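Side-chain contacts in mandelate racemase/muconate lactonizing enzyme-like protein (Rubrobacter xylanophilus DSM 9941, PDB 3CYJ), which is of unknown function but belongs to the enolase superfamily, pairing an N-terminal capping domain with a TIM-barrel-like domain that carries a sodium ion: residues A[162-167]-A[219-224]; A[206-211]-A[238-243]; A[173-178]-A[212-217]; A[29-34]-A[138-143]; A[234-239]-A[263-268]. All blocks are in the same frame, centred on the assembly; numbering follows the deposited sequence.

Contact 1 (A[162-167]-A[219-224]); sequences RVKMKV and YLEEPV. With NA (sodium ion), chain E.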
# COMPACT_ATOMS: atom_id res chain seq x y z
N ARG A 162 1.97 36.71 14.96
CA ARG A 162 1.39 35.81 13.97
C ARG A 162 0.02 36.32 13.56
O ARG A 162 -0.84 36.59 14.40
CB ARG A 162 1.22 34.40 14.54
CG ARG A 162 2.52 33.70 14.88
CD ARG A 162 2.34 32.56 15.97
NE ARG A 162 1.70 33.07 17.20
CZ ARG A 162 2.37 33.39 18.31
NH1 ARG A 162 3.69 33.25 18.35
NH2 ARG A 162 1.73 33.85 19.38
N VAL A 163 -0.19 36.45 12.27
CA VAL A 163 -1.48 36.89 11.77
C VAL A 163 -1.95 36.02 10.61
O VAL A 163 -1.10 35.58 9.76
CB VAL A 163 -1.51 38.40 11.36
CG1 VAL A 163 -1.29 39.33 12.57
CG2 VAL A 163 -0.57 38.70 10.22
N LYS A 164 -3.27 35.78 10.57
CA LYS A 164 -3.91 35.09 9.43
C LYS A 164 -4.92 35.93 8.62
O LYS A 164 -5.70 36.70 9.17
CB LYS A 164 -4.55 33.73 9.87
CG LYS A 164 -4.90 32.74 8.73
CD LYS A 164 -5.46 31.37 9.31
CE LYS A 164 -6.94 31.56 9.73
NZ LYS A 164 -7.58 30.41 10.38
N MET A 165 -4.88 35.77 7.31
CA MET A 165 -5.80 36.44 6.37
C MET A 165 -6.47 35.43 5.38
O MET A 165 -6.01 34.29 5.22
CB MET A 165 -5.07 37.56 5.60
CG MET A 165 -3.82 37.12 4.83
SD MET A 165 -3.06 38.34 3.67
CE MET A 165 -4.35 38.64 2.45
N LYS A 166 -7.57 35.84 4.75
CA LYS A 166 -8.22 35.05 3.72
C LYS A 166 -7.69 35.31 2.32
O LYS A 166 -7.31 36.43 1.96
CB LYS A 166 -9.72 35.33 3.75
CG LYS A 166 -10.38 35.29 5.14
CD LYS A 166 -10.17 33.96 5.81
CE LYS A 166 -11.31 33.66 6.76
NZ LYS A 166 -10.86 32.67 7.75
N VAL A 167 -7.64 34.24 1.52
CA VAL A 167 -7.25 34.31 0.11
C VAL A 167 -8.21 33.42 -0.68
O VAL A 167 -8.91 32.57 -0.12
CB VAL A 167 -5.80 33.71 -0.17
CG1 VAL A 167 -4.74 34.61 0.33
CG2 VAL A 167 -5.68 32.26 0.40
N TYR A 219 1.98 29.30 6.28
CA TYR A 219 0.81 28.51 6.71
C TYR A 219 -0.25 28.64 5.65
O TYR A 219 -0.59 29.75 5.23
CB TYR A 219 0.29 29.09 8.00
CG TYR A 219 -0.77 28.32 8.79
CD1 TYR A 219 -0.38 27.48 9.83
CD2 TYR A 219 -2.16 28.54 8.61
CE1 TYR A 219 -1.30 26.81 10.61
CE2 TYR A 219 -3.11 27.88 9.42
CZ TYR A 219 -2.66 27.02 10.42
OH TYR A 219 -3.50 26.31 11.26
N LEU A 220 -0.75 27.49 5.19
CA LEU A 220 -1.78 27.46 4.16
C LEU A 220 -2.90 26.56 4.68
O LEU A 220 -2.75 25.35 4.69
CB LEU A 220 -1.23 26.96 2.80
CG LEU A 220 -2.29 26.72 1.69
CD1 LEU A 220 -3.28 27.93 1.58
CD2 LEU A 220 -1.69 26.39 0.34
N GLU A 221 -4.02 27.17 5.08
CA GLU A 221 -5.12 26.46 5.65
C GLU A 221 -6.24 26.14 4.61
O GLU A 221 -6.63 27.00 3.80
CB GLU A 221 -5.70 27.25 6.81
CG GLU A 221 -6.69 26.43 7.58
CD GLU A 221 -7.46 27.27 8.61
OE1 GLU A 221 -6.91 28.31 9.06
OE2 GLU A 221 -8.61 26.87 8.94
N GLU A 222 -6.75 24.90 4.65
CA GLU A 222 -7.87 24.50 3.82
C GLU A 222 -7.71 24.86 2.35
O GLU A 222 -8.62 25.44 1.74
CB GLU A 222 -9.17 25.08 4.37
CG GLU A 222 -9.63 24.32 5.63
CD GLU A 222 -10.87 24.95 6.33
OE1 GLU A 222 -11.33 26.05 5.93
OE2 GLU A 222 -11.37 24.34 7.31
N PRO A 223 -6.57 24.45 1.75
CA PRO A 223 -6.38 24.84 0.36
C PRO A 223 -7.46 24.18 -0.52
O PRO A 223 -7.91 24.79 -1.49
CB PRO A 223 -5.00 24.29 0.03
CG PRO A 223 -4.79 23.10 1.01
CD PRO A 223 -5.53 23.50 2.26
N VAL A 224 -7.82 22.93 -0.20
CA VAL A 224 -8.87 22.23 -0.92
C VAL A 224 -9.96 21.88 0.07
O VAL A 224 -9.76 22.04 1.29
CB VAL A 224 -8.37 20.94 -1.66
CG1 VAL A 224 -7.41 21.30 -2.76
CG2 VAL A 224 -7.79 19.91 -0.66
NA NA E . -10.69 27.93 7.79

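Contact 2 (A[206-211]-A[238-243]); sequences YWAGAF and RGPGGV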
# COMPACT_ATOMS: atom_id res chain seq x y z
N TYR A 206 -0.16 25.57 -7.08
CA TYR A 206 0.40 26.82 -7.65
C TYR A 206 0.51 27.92 -6.58
O TYR A 206 1.56 28.57 -6.43
CB TYR A 206 -0.41 27.31 -8.87
CG TYR A 206 0.01 28.70 -9.26
CD1 TYR A 206 1.11 28.90 -10.08
CD2 TYR A 206 -0.67 29.83 -8.76
CE1 TYR A 206 1.54 30.18 -10.40
CE2 TYR A 206 -0.26 31.09 -9.06
CZ TYR A 206 0.84 31.26 -9.89
OH TYR A 206 1.27 32.53 -10.20
N TRP A 207 -0.58 28.11 -5.82
CA TRP A 207 -0.65 29.23 -4.87
C TRP A 207 0.22 29.04 -3.65
O TRP A 207 0.71 30.02 -3.14
CB TRP A 207 -2.09 29.57 -4.45
CG TRP A 207 -2.80 30.30 -5.55
CD1 TRP A 207 -3.81 29.81 -6.34
CD2 TRP A 207 -2.49 31.61 -6.04
NE1 TRP A 207 -4.15 30.74 -7.28
CE2 TRP A 207 -3.36 31.86 -7.12
CE3 TRP A 207 -1.58 32.61 -5.65
CZ2 TRP A 207 -3.35 33.10 -7.83
CZ3 TRP A 207 -1.59 33.82 -6.33
CH2 TRP A 207 -2.46 34.05 -7.43
N ALA A 208 0.37 27.82 -3.16
CA ALA A 208 1.28 27.59 -2.07
C ALA A 208 2.68 28.17 -2.45
O ALA A 208 3.31 28.83 -1.63
CB ALA A 208 1.39 26.08 -1.72
N GLY A 209 3.15 27.89 -3.67
CA GLY A 209 4.46 28.34 -4.13
C GLY A 209 4.51 29.86 -4.41
O GLY A 209 5.44 30.55 -3.94
N ALA A 210 3.50 30.35 -5.13
CA ALA A 210 3.33 31.76 -5.41
C ALA A 210 3.29 32.64 -4.14
O ALA A 210 3.98 33.64 -4.04
CB ALA A 210 2.05 31.99 -6.25
N PHE A 211 2.44 32.29 -3.19
CA PHE A 211 2.37 33.01 -1.94
C PHE A 211 3.68 32.94 -1.15
O PHE A 211 4.09 33.95 -0.59
CB PHE A 211 1.23 32.51 -1.08
CG PHE A 211 -0.15 32.84 -1.61
CD1 PHE A 211 -0.42 34.06 -2.19
CD2 PHE A 211 -1.20 31.94 -1.44
CE1 PHE A 211 -1.72 34.36 -2.64
CE2 PHE A 211 -2.48 32.23 -1.87
CZ PHE A 211 -2.74 33.45 -2.47
N ARG A 238 3.91 17.90 -1.64
CA ARG A 238 4.53 18.60 -2.75
C ARG A 238 4.74 20.10 -2.47
O ARG A 238 5.53 20.76 -3.17
CB ARG A 238 3.64 18.46 -4.02
CG ARG A 238 3.70 17.14 -4.77
CD ARG A 238 4.99 16.99 -5.65
NE ARG A 238 5.38 18.19 -6.41
CZ ARG A 238 4.81 18.58 -7.57
NH1 ARG A 238 3.81 17.87 -8.14
NH2 ARG A 238 5.25 19.70 -8.16
N GLY A 239 4.01 20.65 -1.48
CA GLY A 239 4.12 22.06 -1.19
C GLY A 239 5.53 22.46 -0.71
O GLY A 239 6.29 21.60 -0.27
N PRO A 240 5.84 23.76 -0.74
CA PRO A 240 7.15 24.29 -0.39
C PRO A 240 7.52 24.04 1.09
O PRO A 240 6.61 23.98 1.97
CB PRO A 240 7.01 25.82 -0.61
CG PRO A 240 5.69 26.05 -1.16
CD PRO A 240 4.85 24.83 -0.86
N GLY A 241 8.83 23.89 1.35
CA GLY A 241 9.30 23.75 2.71
C GLY A 241 8.98 25.04 3.43
O GLY A 241 8.99 26.12 2.83
N GLY A 242 8.65 24.92 4.72
CA GLY A 242 8.30 26.07 5.54
C GLY A 242 6.86 26.58 5.36
O GLY A 242 6.46 27.55 6.03
N VAL A 243 6.07 25.99 4.46
CA VAL A 243 4.65 26.37 4.45
C VAL A 243 3.84 25.20 5.04
O VAL A 243 3.72 24.17 4.42
CB VAL A 243 4.13 26.75 3.02
CG1 VAL A 243 2.57 27.12 2.99
CG2 VAL A 243 4.96 27.88 2.43

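Contact 3 (A[173-178]-A[212-217]); sequences KDPERV and AREAGI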
# COMPACT_ATOMS: atom_id res chain seq x y z
N LYS A 173 -6.58 38.98 -7.54
CA LYS A 173 -6.26 40.07 -6.63
C LYS A 173 -5.33 39.69 -5.46
O LYS A 173 -4.75 40.55 -4.84
CB LYS A 173 -7.53 40.71 -6.11
CG LYS A 173 -8.28 41.51 -7.18
CD LYS A 173 -9.80 41.57 -6.90
CE LYS A 173 -10.15 41.22 -5.42
NZ LYS A 173 -10.71 42.33 -4.58
N ASP A 174 -5.17 38.41 -5.20
CA ASP A 174 -4.48 37.96 -3.99
C ASP A 174 -2.98 38.32 -3.90
O ASP A 174 -2.51 38.67 -2.82
CB ASP A 174 -4.69 36.45 -3.79
CG ASP A 174 -6.09 36.11 -3.29
OD1 ASP A 174 -6.74 36.97 -2.62
OD2 ASP A 174 -6.54 34.97 -3.59
N PRO A 175 -2.23 38.24 -5.02
CA PRO A 175 -0.82 38.66 -4.94
C PRO A 175 -0.61 40.06 -4.39
O PRO A 175 0.19 40.22 -3.49
CB PRO A 175 -0.32 38.53 -6.36
CG PRO A 175 -1.25 37.50 -6.97
CD PRO A 175 -2.57 37.78 -6.38
N GLU A 176 -1.36 41.06 -4.83
CA GLU A 176 -1.22 42.35 -4.13
C GLU A 176 -1.80 42.40 -2.74
O GLU A 176 -1.29 43.15 -1.91
CB GLU A 176 -1.60 43.57 -4.97
CG GLU A 176 -3.01 43.65 -5.40
CD GLU A 176 -3.34 45.04 -6.03
OE1 GLU A 176 -4.25 45.08 -6.90
OE2 GLU A 176 -2.69 46.07 -5.66
N ARG A 177 -2.84 41.61 -2.44
CA ARG A 177 -3.37 41.60 -1.09
C ARG A 177 -2.35 41.01 -0.12
O ARG A 177 -2.16 41.54 0.96
CB ARG A 177 -4.72 40.88 -1.01
CG ARG A 177 -5.80 41.55 -1.87
CD ARG A 177 -7.17 40.90 -1.75
NE ARG A 177 -7.70 40.91 -0.39
CZ ARG A 177 -8.37 41.92 0.16
NH1 ARG A 177 -8.57 43.05 -0.55
NH2 ARG A 177 -8.84 41.81 1.42
N VAL A 178 -1.65 39.94 -0.52
CA VAL A 178 -0.61 39.38 0.37
C VAL A 178 0.64 40.27 0.47
O VAL A 178 1.23 40.41 1.53
CB VAL A 178 -0.19 37.90 0.03
CG1 VAL A 178 -1.36 36.94 0.24
CG2 VAL A 178 0.36 37.77 -1.38
N ALA A 212 4.35 31.77 -1.11
CA ALA A 212 5.70 31.73 -0.52
C ALA A 212 6.66 32.79 -1.12
O ALA A 212 7.27 33.58 -0.37
CB ALA A 212 6.29 30.32 -0.58
N ARG A 213 6.72 32.88 -2.46
CA ARG A 213 7.60 33.82 -3.16
C ARG A 213 7.17 35.27 -2.99
O ARG A 213 7.98 36.15 -2.73
CB ARG A 213 7.66 33.50 -4.65
CG ARG A 213 8.26 32.13 -5.01
CD ARG A 213 8.40 31.93 -6.56
NE ARG A 213 7.10 31.86 -7.29
CZ ARG A 213 6.41 30.73 -7.49
NH1 ARG A 213 5.23 30.74 -8.15
NH2 ARG A 213 6.90 29.59 -7.02
N GLU A 214 5.88 35.51 -3.16
CA GLU A 214 5.31 36.86 -3.12
C GLU A 214 5.41 37.49 -1.74
O GLU A 214 5.64 38.68 -1.64
CB GLU A 214 3.84 36.85 -3.56
CG GLU A 214 3.70 36.86 -5.02
CD GLU A 214 2.47 36.15 -5.54
OE1 GLU A 214 1.46 36.04 -4.78
OE2 GLU A 214 2.54 35.69 -6.72
N ALA A 215 5.19 36.72 -0.67
CA ALA A 215 5.12 37.34 0.66
C ALA A 215 5.66 36.48 1.75
O ALA A 215 5.47 36.80 2.92
CB ALA A 215 3.70 37.78 1.05
N GLY A 216 6.32 35.38 1.42
CA GLY A 216 6.95 34.57 2.47
C GLY A 216 5.99 33.93 3.49
O GLY A 216 6.26 33.93 4.70
N ILE A 217 4.87 33.37 3.02
CA ILE A 217 3.90 32.79 3.97
C ILE A 217 4.40 31.49 4.63
O ILE A 217 5.25 30.76 4.08
CB ILE A 217 2.51 32.53 3.30
CG1 ILE A 217 2.64 31.41 2.24
CG2 ILE A 217 1.90 33.88 2.74
CD1 ILE A 217 1.35 30.64 1.95

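Contact 4 (A[29-34]-A[138-143]); sequences LQWDST and GGFTSY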
# COMPACT_ATOMS: atom_id res chain seq x y z
N LEU A 29 -17.53 31.75 1.24
CA LEU A 29 -18.74 32.17 1.96
C LEU A 29 -18.77 33.68 2.29
O LEU A 29 -17.72 34.31 2.40
CB LEU A 29 -18.94 31.32 3.21
CG LEU A 29 -20.31 31.33 3.92
CD1 LEU A 29 -21.33 30.48 3.23
CD2 LEU A 29 -20.17 30.83 5.33
N GLN A 30 -19.97 34.25 2.42
CA GLN A 30 -20.21 35.65 2.75
C GLN A 30 -21.16 35.66 3.93
O GLN A 30 -22.11 34.87 4.00
CB GLN A 30 -20.87 36.41 1.58
CG GLN A 30 -20.02 36.57 0.33
CD GLN A 30 -20.79 37.31 -0.81
OE1 GLN A 30 -21.80 36.83 -1.31
NE2 GLN A 30 -20.30 38.48 -1.22
N TRP A 31 -20.91 36.56 4.87
CA TRP A 31 -21.78 36.66 6.02
C TRP A 31 -21.70 38.07 6.57
O TRP A 31 -20.76 38.78 6.28
CB TRP A 31 -21.46 35.58 7.10
CG TRP A 31 -20.10 35.72 7.73
CD1 TRP A 31 -19.82 36.23 8.99
CD2 TRP A 31 -18.82 35.35 7.16
NE1 TRP A 31 -18.46 36.19 9.22
CE2 TRP A 31 -17.83 35.67 8.12
CE3 TRP A 31 -18.44 34.76 5.94
CZ2 TRP A 31 -16.44 35.44 7.89
CZ3 TRP A 31 -17.07 34.53 5.71
CH2 TRP A 31 -16.08 34.87 6.69
N ASP A 32 -22.67 38.47 7.38
CA ASP A 32 -22.68 39.81 7.94
C ASP A 32 -23.19 39.79 9.37
O ASP A 32 -23.65 40.80 9.90
CB ASP A 32 -23.46 40.81 7.03
CG ASP A 32 -25.01 40.56 7.04
OD1 ASP A 32 -25.49 39.60 7.69
OD2 ASP A 32 -25.75 41.36 6.38
N SER A 33 -23.09 38.62 9.99
CA SER A 33 -23.45 38.47 11.42
C SER A 33 -23.01 37.13 12.00
O SER A 33 -22.65 36.22 11.27
CB SER A 33 -24.97 38.62 11.63
OG SER A 33 -25.67 37.52 11.14
N THR A 34 -23.09 37.01 13.31
CA THR A 34 -22.70 35.80 14.05
C THR A 34 -23.78 35.43 15.03
O THR A 34 -24.27 36.29 15.74
CB THR A 34 -21.43 36.05 14.92
OG1 THR A 34 -20.38 36.54 14.09
CG2 THR A 34 -20.98 34.77 15.66
N GLY A 138 -8.24 37.38 10.72
CA GLY A 138 -9.28 38.14 10.05
C GLY A 138 -8.95 38.24 8.57
O GLY A 138 -8.81 37.20 7.88
N GLY A 139 -8.80 39.46 8.06
CA GLY A 139 -8.22 39.66 6.72
C GLY A 139 -9.15 39.13 5.65
O GLY A 139 -8.69 38.55 4.64
N PHE A 140 -10.45 39.35 5.87
CA PHE A 140 -11.49 38.86 4.97
C PHE A 140 -11.30 39.39 3.56
O PHE A 140 -10.72 40.49 3.35
CB PHE A 140 -12.88 39.17 5.54
CG PHE A 140 -13.02 38.72 6.94
CD1 PHE A 140 -13.23 37.37 7.23
CD2 PHE A 140 -12.84 39.62 7.99
CE1 PHE A 140 -13.29 36.94 8.57
CE2 PHE A 140 -12.91 39.22 9.33
CZ PHE A 140 -13.14 37.87 9.63
N THR A 141 -11.79 38.59 2.61
CA THR A 141 -11.66 38.89 1.20
C THR A 141 -12.48 40.11 0.77
O THR A 141 -12.21 40.72 -0.28
CB THR A 141 -11.94 37.64 0.31
OG1 THR A 141 -13.09 36.95 0.83
CG2 THR A 141 -10.71 36.70 0.29
N SER A 142 -13.46 40.47 1.60
CA SER A 142 -14.23 41.70 1.35
C SER A 142 -13.48 42.99 1.74
O SER A 142 -13.89 44.08 1.32
CB SER A 142 -15.53 41.66 2.14
OG SER A 142 -15.20 41.54 3.51
N TYR A 143 -12.46 42.91 2.60
CA TYR A 143 -11.74 44.12 3.03
C TYR A 143 -11.02 44.83 1.88
O TYR A 143 -10.21 44.21 1.15
CB TYR A 143 -10.68 43.78 4.06
CG TYR A 143 -11.19 43.55 5.46
CD1 TYR A 143 -12.55 43.54 5.73
CD2 TYR A 143 -10.31 43.28 6.49
CE1 TYR A 143 -13.02 43.31 7.05
CE2 TYR A 143 -10.76 43.06 7.77
CZ TYR A 143 -12.11 43.07 8.05
OH TYR A 143 -12.52 42.82 9.36

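Contact 5 (A[234-239]-A[263-268]); sequences LLRDRG and CVDILQ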
# COMPACT_ATOMS: atom_id res chain seq x y z
N LEU A 234 -1.59 15.38 -1.14
CA LEU A 234 -0.80 15.85 -2.27
C LEU A 234 -0.08 17.16 -1.92
O LEU A 234 1.14 17.31 -2.21
CB LEU A 234 -1.67 16.06 -3.53
CG LEU A 234 -0.97 16.91 -4.63
CD1 LEU A 234 -0.12 16.01 -5.52
CD2 LEU A 234 -1.91 17.82 -5.52
N LEU A 235 -0.81 18.10 -1.32
CA LEU A 235 -0.21 19.37 -0.97
C LEU A 235 0.79 19.27 0.19
O LEU A 235 1.76 20.03 0.25
CB LEU A 235 -1.27 20.43 -0.65
CG LEU A 235 -1.78 21.03 -1.94
CD1 LEU A 235 -3.23 21.08 -1.73
CD2 LEU A 235 -1.18 22.43 -2.13
N ARG A 236 0.51 18.36 1.11
CA ARG A 236 1.47 18.04 2.18
C ARG A 236 2.80 17.59 1.55
O ARG A 236 3.84 18.14 1.84
CB ARG A 236 0.90 16.98 3.11
CG ARG A 236 1.54 16.91 4.47
CD ARG A 236 2.71 16.02 4.48
NE ARG A 236 2.49 14.73 3.80
CZ ARG A 236 1.88 13.66 4.33
NH1 ARG A 236 1.36 13.66 5.55
NH2 ARG A 236 1.79 12.57 3.60
N ASP A 237 2.73 16.63 0.63
CA ASP A 237 3.91 16.07 0.01
C ASP A 237 4.61 17.01 -0.94
O ASP A 237 5.81 16.94 -1.03
CB ASP A 237 3.55 14.82 -0.78
CG ASP A 237 2.96 13.72 0.08
OD1 ASP A 237 3.22 13.70 1.30
OD2 ASP A 237 2.22 12.87 -0.46
N ARG A 238 3.91 17.90 -1.64
CA ARG A 238 4.53 18.60 -2.75
C ARG A 238 4.74 20.10 -2.47
O ARG A 238 5.53 20.76 -3.17
CB ARG A 238 3.64 18.46 -4.02
CG ARG A 238 3.70 17.14 -4.77
CD ARG A 238 4.99 16.99 -5.65
NE ARG A 238 5.38 18.19 -6.41
CZ ARG A 238 4.81 18.58 -7.57
NH1 ARG A 238 3.81 17.87 -8.14
NH2 ARG A 238 5.25 19.70 -8.16
N GLY A 239 4.01 20.65 -1.48
CA GLY A 239 4.12 22.06 -1.19
C GLY A 239 5.53 22.46 -0.71
O GLY A 239 6.29 21.60 -0.27
N CYS A 263 -2.65 13.40 6.82
CA CYS A 263 -2.70 14.14 5.53
C CYS A 263 -2.19 15.53 5.59
O CYS A 263 -2.05 16.15 4.53
CB CYS A 263 -4.16 14.30 5.04
SG CYS A 263 -4.90 12.78 4.69
N VAL A 264 -2.01 16.06 6.80
CA VAL A 264 -1.66 17.49 7.01
C VAL A 264 -0.36 17.65 7.78
O VAL A 264 0.13 16.68 8.38
CB VAL A 264 -2.76 18.28 7.81
CG1 VAL A 264 -4.08 18.34 7.02
CG2 VAL A 264 -3.01 17.68 9.19
N ASP A 265 0.18 18.89 7.78
CA ASP A 265 1.28 19.23 8.67
C ASP A 265 0.76 19.70 10.03
O ASP A 265 1.46 19.56 11.06
CB ASP A 265 2.16 20.34 8.05
CG ASP A 265 2.65 19.99 6.63
OD1 ASP A 265 3.31 18.93 6.48
OD2 ASP A 265 2.39 20.74 5.67
N ILE A 266 -0.41 20.33 10.05
CA ILE A 266 -0.97 20.88 11.28
C ILE A 266 -2.46 20.54 11.42
O ILE A 266 -3.25 20.81 10.53
CB ILE A 266 -0.77 22.44 11.39
CG1 ILE A 266 0.70 22.83 11.24
CG2 ILE A 266 -1.30 22.96 12.74
CD1 ILE A 266 1.01 24.24 11.49
N LEU A 267 -2.84 19.92 12.54
CA LEU A 267 -4.20 19.51 12.76
C LEU A 267 -4.95 20.60 13.51
O LEU A 267 -4.40 21.19 14.45
CB LEU A 267 -4.23 18.19 13.51
CG LEU A 267 -5.63 17.59 13.84
CD1 LEU A 267 -6.38 17.39 12.59
CD2 LEU A 267 -5.54 16.25 14.43
N GLN A 268 -6.19 20.87 13.11
CA GLN A 268 -6.99 21.87 13.76
C GLN A 268 -8.25 21.25 14.28
O GLN A 268 -8.76 20.31 13.69
CB GLN A 268 -7.42 22.94 12.78
CG GLN A 268 -6.29 23.60 12.06
CD GLN A 268 -6.77 24.54 10.99
OE1 GLN A 268 -6.12 25.52 10.73
NE2 GLN A 268 -7.88 24.23 10.35

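Contact 1 (A[162-167]-A[219-224])
Lys164 and Glu221 both turn CG away from the backbone N and beside the carbonyl carbon (chi1 -164° and -170°), which sends the two chains from their strands into the space between them. Glu221 then runs on extended, whereas Lys164 bends once, at chi3 (78°), and this kink swings its amino group across the carboxylate, the two side chains crossing at about a right angle. Lys164 NZ lies 2.6 Å from Glu221 OE1, a salt bridge that uses the syn lone pair of that oxygen. The other carboxylate oxygen, Glu221 OE2, binds the sodium ion at 2.6 Å, so one glutamate serves lysine and metal with separate atoms and its rotation is fixed through both oxygens. Glu222 OE1 adds a second metal bond, at 2.7 Å, and Asp194 contributes the third protein ligand. A long, flexible lysine suits its place because its amino group can reach several acceptors at once: it also pairs with Glu317 and bonds to the hydroxyl of Tyr135. The apolar part of the chain is used too, since Lys164 CD packs 4.2 Å from Tyr219 CE2, while Glu221 OE1 sits in the plane of the tyrosine ring, at its edge. The Tyr219 hydroxyl is bonded to Gln268. Strand 190-194 runs between strands 162-166 and 219-221 and pairs in parallel with both, so the contact reaches over this strand inside the barrel; on the outer side of strand 162-166, Met165 packs against helix 174-185.

Contact 2 (A[206-211]-A[238-243])
The pyrrolidine ring of Pro240 turns its CG and CD atoms to the helix: CD rests 3.8 Å from Ala208 CB, and CG lies 3.7 Å from Ala208 O and 3.9 Å from Gly209 CA. Farther round the same helix the large rings are layered: Trp207 CD1 lies in the plane of the Tyr206 ring, at its edge, Tyr206 CE2 stands 3.6 Å above the centre of the Trp207 ring, and Trp207 CE3 lies over a face of Phe211, offset toward its rim. Trp207 and Phe211 look to the other side, toward helix 174-185 and Tyr199, and the surface offered to Pro240 is made of the smallest residues. Ala208 and Gly209 suit it because they let the loop come to within 6.1 Å between the CA atoms of Gly209 and Pro240. Proline, rigid and compact, gives the loop a firm apolar bump just after Gly239 has left the helical conformation. A type II turn from Pro240 to Val243 then brings Val243 CG2 to the margin of the contact, with Gly242 taking the positive phi of the turn. No hydrogen bond joins the two segments. Shape and van der Waals attraction therefore carry the contact; no directional bond fixes the fit, and the rigid proline ring helps to define it.

Contact 3 (A[173-178]-A[212-217])
Glu214 OE1 settles against carbon rather than a donor of the facing helix: it lies 3.4 Å from Pro175 CB and 4.0 Å from Val178 CG2. The glutamate side chain runs beside the proline ring, pointing the same way, and a bend at chi2 (149°) lays the carboxylate against Pro175. Glu214 OE1 also lies 3.5 Å from Pro175 CA, a carbon slightly polarised by its N and carbonyl neighbours, so the approach may be mildly favourable, though it is no hydrogen bond. One turn further along, Val178 packs on Ala215, with 4.0 Å between their CB atoms and 3.6 Å between Val178 O and Ala215 CB. Alanine suits this place because its single methyl lets the helices close to 6.1 Å between the CA atoms of Val178 and Ala215, and valine meets it with a short, branched group. Proline early in the helix costs nothing in bonding, since the first turn has amide nitrogens without helical acceptors. Gly216 leaves the helix with positive phi, and Arg182, later in helix 174-185, bonds to Ala215 O near this end. Here the neighbouring helices 174-185 and 201-215 pack side by side outside parallel strands of the curled sheet, as in the outer layer of a beta/alpha barrel.

Contact 4 (A[29-34]-A[138-143])
Phe140 opens a type I turn closed by the bond from Tyr143 N to Phe140 O, and it faces Trp31, which sits just before the chain turns a corner at Asp32. The two aromatic side chains cross at about a right angle and make nearly all of the contact. Trp31 CG lies between the backbone N and the carbonyl carbon; chi1 (64°) sets the direction in which the indole leaves the strand, and chi2 (104°) turns its benzene half toward Phe140. Its CZ2 atom comes 3.6 Å from Phe140 CE1, and CH2 lies 3.8 Å from Phe140 CD1. Seen from the indole, Phe140 CE1 is at the edge, close to the ring plane; the two planes stand at 87° with centroids 5.6 Å apart, an oblique pairing and not a regular stack. The phenylalanine is held in turn by its own loop: Gly138 C is over the centre of one face and Tyr143 CZ lies in the ring plane, at an edge. Gly139, with positive phi, lets the chain bend sharply before Phe140. Tryptophan suits its place because it joins a broad apolar surface to one donor, and Trp31 NE1 bonds to Asp321. A glycerol, probably from the crystallisation liquor, rests near the indole, and the sodium ion is about 9 Å from this side chain. A capping-domain segment set against the loop that follows a barrel strand, 132-137, is the arrangement by which enolase-superfamily members close the mouth of the barrel, consistent with a pocket lined from both domains.

Contact 5 (A[234-239]-A[263-268])
Arg236 lays the aliphatic part of its side chain along the backbone of Cys263 and Val264 and against the carboxylate of Asp265. CB of Arg236 is 3.4 Å from Cys263 O, and its CG is 3.4 Å from Asp265 OD1, so methylene groups, not nitrogens, meet the oxygens. With CG turned from the backbone N (chi1 -160°) and bends at chi2 and chi3, the arginine folds back toward its own helix instead of reaching for the aspartate. Its guanidinium has Cys263 O over one face and Val264 O near its plane at the edge. The charge is met by the next residue: NE and NH2 of Arg236 both donate to Asp237 OD1, at 2.8 and 2.9 Å, a side-on grip lying almost exactly in the guanidinium plane, though NE comes in from above the carboxylate plane and NH2 on the syn side. NH1 bonds to the carbonyl of Gly262, just before the facing segment. Arginine suits the site because it can cover a loop with its carbons and still spread several N-H groups among acceptors. Asp265 is occupied elsewhere, its OD2 accepting from the backbone of Ile245 on strand 244-247 and pairing with Lys202 of the second subunit. Arg236 NE and Asp265 OD1 stand 5.0 Å apart, and no hydrogen bond joins the two segments themselves. Their cohesion is chiefly van der Waals, probably aided at longer range by the opposite charges, while directional bonds fix the two side chains separately, Asp265 to strand 244-247 and the subunit interface.

Overall arrangement
Contacts 1 and 5 are buried, contacts 2, 3 and 4 only partly so. Contact 1, inside the barrel, is ionic and metal-bound; contact 5, where a helix meets the approach to strand 266-269, mixes carbon packing with charges satisfied elsewhere. Contacts 2 and 3 both use helix 201-215, on its two flanks, and rely on small residues and prolines with no bond across. Contact 4 alone joins the capping domain to the barrel, through two aromatic rings, and its loop is tied by backbone bonds to strand 162-166 of contact 1. Contacts 2 and 5 share Arg238 and Gly239 and both touch the third subunit, whereas no other chain touches contacts 1 and 3.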